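Local coordinates for protein putative glycoside hydrolase (PDB 3HBZ) that is a putative glycoside hydrolase that binds calcium and may play a role in carbohydrate metabolism, at residues 185-190 with 197-202. Sequence-based numbering, arbitrary orientation.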
ATOM      1  N   GLY A 185      -3.696   0.357  -1.361  1.00 25.32           N
ATOM      2  CA  GLY A 185      -3.400   1.797  -1.519  1.00 24.69           C
ATOM      3  C   GLY A 185      -1.980   2.005  -2.039  1.00 28.20           C
ATOM      4  O   GLY A 185      -1.443   1.179  -2.795  1.00 24.38           O
ATOM      5  N   SER A 186      -1.354   3.101  -1.618  1.00 26.65           N
ATOM      6  CA  SER A 186       0.027   3.330  -1.963  1.00 25.79           C
ATOM      7  C   SER A 186       0.792   4.037  -0.853  1.00 26.78           C
ATOM      8  O   SER A 186       0.198   4.613   0.068  1.00 21.03           O
ATOM      9  CB  SER A 186       0.114   4.138  -3.268  1.00 26.77           C
ATOM     10  OG  SER A 186      -0.537   5.377  -3.127  1.00 27.69           O
ATOM     11  N   PHE A 187       2.118   3.984  -0.954  1.00 24.89           N
ATOM     12  CA  PHE A 187       2.996   4.628   0.039  1.00 25.14           C
ATOM     13  C   PHE A 187       3.724   5.773  -0.651  1.00 25.72           C
ATOM     14  O   PHE A 187       4.449   5.571  -1.591  1.00 23.80           O
ATOM     15  CB  PHE A 187       4.011   3.666   0.632  1.00 24.59           C
ATOM     16  CG  PHE A 187       4.827   4.265   1.795  1.00 30.17           C
ATOM     17  CD1 PHE A 187       4.276   4.387   3.032  1.00 25.01           C
ATOM     18  CD2 PHE A 187       6.104   4.722   1.608  1.00 28.52           C
ATOM     19  CE1 PHE A 187       4.986   4.914   4.090  1.00 27.75           C
ATOM     20  CE2 PHE A 187       6.822   5.288   2.661  1.00 23.04           C
ATOM     21  CZ  PHE A 187       6.262   5.363   3.894  1.00 26.20           C
ATOM     22  N   ASP A 188       3.483   6.995  -0.200  1.00 25.59           N
ATOM     23  CA  ASP A 188       4.068   8.168  -0.828  1.00 24.05           C
ATOM     24  C   ASP A 188       5.364   8.497  -0.117  1.00 25.35           C
ATOM     25  O   ASP A 188       5.365   9.125   0.945  1.00 25.91           O
ATOM     26  CB  ASP A 188       3.068   9.306  -0.781  1.00 23.96           C
ATOM     27  CG  ASP A 188       3.641  10.647  -1.278  1.00 26.64           C
ATOM     28  OD1 ASP A 188       4.834  10.755  -1.578  1.00 33.21           O
ATOM     29  OD2 ASP A 188       2.863  11.577  -1.305  1.00 40.23           O
ATOM     30  N   VAL A 189       6.477   8.099  -0.721  1.00 24.38           N
ATOM     31  CA  VAL A 189       7.755   8.132  -0.031  1.00 27.66           C
ATOM     32  C   VAL A 189       8.209   9.576   0.197  1.00 30.92           C
ATOM     33  O   VAL A 189       9.017   9.800   1.052  1.00 27.78           O
ATOM     34  CB  VAL A 189       8.871   7.327  -0.765  1.00 30.29           C
ATOM     35  CG1 VAL A 189       9.333   8.059  -2.048  1.00 29.39           C
ATOM     36  CG2 VAL A 189      10.074   7.071   0.193  1.00 36.75           C
ATOM     37  N   GLY A 190       7.618  10.551  -0.503  1.00 31.45           N
ATOM     38  CA  GLY A 190       7.955  11.964  -0.302  1.00 32.37           C
ATOM     39  C   GLY A 190       7.475  12.487   1.053  1.00 33.44           C
ATOM     40  O   GLY A 190       8.001  13.456   1.540  1.00 31.52           O
ATOM     41  N   LEU A 197       2.011  10.004   8.486  1.00 26.77           N
ATOM     42  CA  LEU A 197       0.610   9.594   8.435  1.00 27.47           C
ATOM     43  C   LEU A 197      -0.025   9.903   7.069  1.00 26.52           C
ATOM     44  O   LEU A 197      -1.021   9.293   6.721  1.00 28.86           O
ATOM     45  CB  LEU A 197      -0.184  10.289   9.536  1.00 25.97           C
ATOM     46  CG  LEU A 197       0.113   9.978  11.019  1.00 29.87           C
ATOM     47  CD1 LEU A 197      -0.757  10.903  11.952  1.00 24.07           C
ATOM     48  CD2 LEU A 197      -0.088   8.469  11.374  1.00 22.67           C
ATOM     49  N   LYS A 198       0.506  10.924   6.368  1.00 25.81           N
ATOM     50  CA  LYS A 198       0.092  11.252   4.999  1.00 27.29           C
ATOM     51  C   LYS A 198       0.734  10.326   3.974  1.00 26.66           C
ATOM     52  O   LYS A 198       0.274  10.255   2.849  1.00 30.42           O
ATOM     53  CB  LYS A 198       0.449  12.688   4.632  1.00 28.17           C
ATOM     54  CG  LYS A 198      -0.154  13.796   5.566  1.00 38.38           C
ATOM     55  CD  LYS A 198      -1.616  13.891   5.473  1.00 47.85           C
ATOM     56  CE  LYS A 198      -2.121  14.767   4.330  1.00 42.34           C
ATOM     57  NZ  LYS A 198      -3.608  14.456   4.246  1.00 37.10           N
ATOM     58  N   ALA A 199       1.795   9.634   4.362  1.00 25.55           N
ATOM     59  CA  ALA A 199       2.500   8.728   3.467  1.00 26.77           C
ATOM     60  C   ALA A 199       1.690   7.476   3.137  1.00 23.74           C
ATOM     61  O   ALA A 199       1.827   6.929   2.036  1.00 28.32           O
ATOM     62  CB  ALA A 199       3.845   8.323   4.073  1.00 25.23           C
ATOM     63  N   THR A 200       0.893   6.991   4.077  1.00 23.92           N
ATOM     64  CA  THR A 200       0.069   5.789   3.867  1.00 24.27           C
ATOM     65  C   THR A 200      -1.269   6.181   3.267  1.00 26.94           C
ATOM     66  O   THR A 200      -2.190   6.592   3.978  1.00 27.61           O
ATOM     67  CB  THR A 200      -0.134   4.995   5.180  1.00 30.21           C
ATOM     68  OG1 THR A 200      -0.671   5.849   6.160  1.00 25.13           O
ATOM     69  CG2 THR A 200       1.181   4.477   5.717  1.00 24.12           C
ATOM     70  N   LYS A 201      -1.382   6.018   1.942  1.00 25.38           N
ATOM     71  CA  LYS A 201      -2.587   6.367   1.235  1.00 26.60           C
ATOM     72  C   LYS A 201      -3.443   5.131   1.087  1.00 26.36           C
ATOM     73  O   LYS A 201      -3.089   4.209   0.385  1.00 25.16           O
ATOM     74  CB  LYS A 201      -2.274   6.972  -0.123  1.00 27.18           C
ATOM     75  CG  LYS A 201      -1.542   8.324  -0.012  1.00 30.57           C
ATOM     76  CD  LYS A 201      -1.298   8.968  -1.364  1.00 40.79           C
ATOM     77  CE  LYS A 201      -0.970  10.473  -1.223  1.00 51.05           C
ATOM     78  NZ  LYS A 201      -0.457  11.123  -2.490  1.00 46.44           N
ATOM     79  N   PHE A 202      -4.570   5.137   1.773  1.00 26.52           N
ATOM     80  CA  PHE A 202      -5.414   3.961   1.904  1.00 25.85           C
ATOM     81  C   PHE A 202      -6.547   3.965   0.900  1.00 26.87           C
ATOM     82  O   PHE A 202      -7.405   4.877   0.887  1.00 26.15           O
ATOM     83  CB  PHE A 202      -6.056   3.924   3.304  1.00 27.44           C
ATOM     84  CG  PHE A 202      -5.069   3.847   4.460  1.00 29.10           C
ATOM     85  CD1 PHE A 202      -4.023   2.930   4.459  1.00 28.88           C
ATOM     86  CD2 PHE A 202      -5.240   4.664   5.587  1.00 24.04           C
ATOM     87  CE1 PHE A 202      -3.132   2.824   5.544  1.00 27.72           C
ATOM     88  CE2 PHE A 202      -4.358   4.546   6.692  1.00 30.22           C
ATOM     89  CZ  PHE A 202      -3.313   3.639   6.673  1.00 27.07           C
TER
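Strands 185-187 and 200-202 pair antiparallel. S186 and K201 form the hydrogen-bonded pair. S186 N gives to K201 O at 2.9 Å, and K201 N donates back to S186 O at 2.8 Å, approaching almost in line with the S186 C=O bond. Two residues beyond S186, past the non-hydrogen-bonded pair F187 and T200, D188 N hydrogen-bonds to A199 O at 2.8 Å, on a lone pair in the carbonyl plane. The same A199 O also takes a CA-H...O contact from F187. At the other end, G185 CA lies 3.1 Å from K201 O; a CB on G185 would fall too close to that oxygen.

Within the putative carbohydrate metabolism domain the two strands are neighbours in the chain, joined by a connection that includes helix 196-199; strand 200-205 also pairs with strand 306-313. F187 and T200 share one face. CG of F187 stands anti to the backbone N (chi1 -173°), which brings the ring to A199, with F187 CE1 3.6 Å from A199 CB. T200 CG2 meets the ring at its edge, 4.1 Å from F187 CD1. Were F187 replaced by an alanine, A199 CB and T200 CG2 would probably lose this apolar partner and a gap would open beside them. A131 of helix 130-134 also touches the F187 side chain.

S186 and K201 lie on the other face. The K201 chain is extended beyond CG and passes S186 OG. K201 NZ forms a long salt bridge to D188 OD2, at 3.6 Å, and also bonds a hexaethylene glycol, probably from the crystallisation liquor. D188 OD1 accepts from G190 N, making an Asx turn.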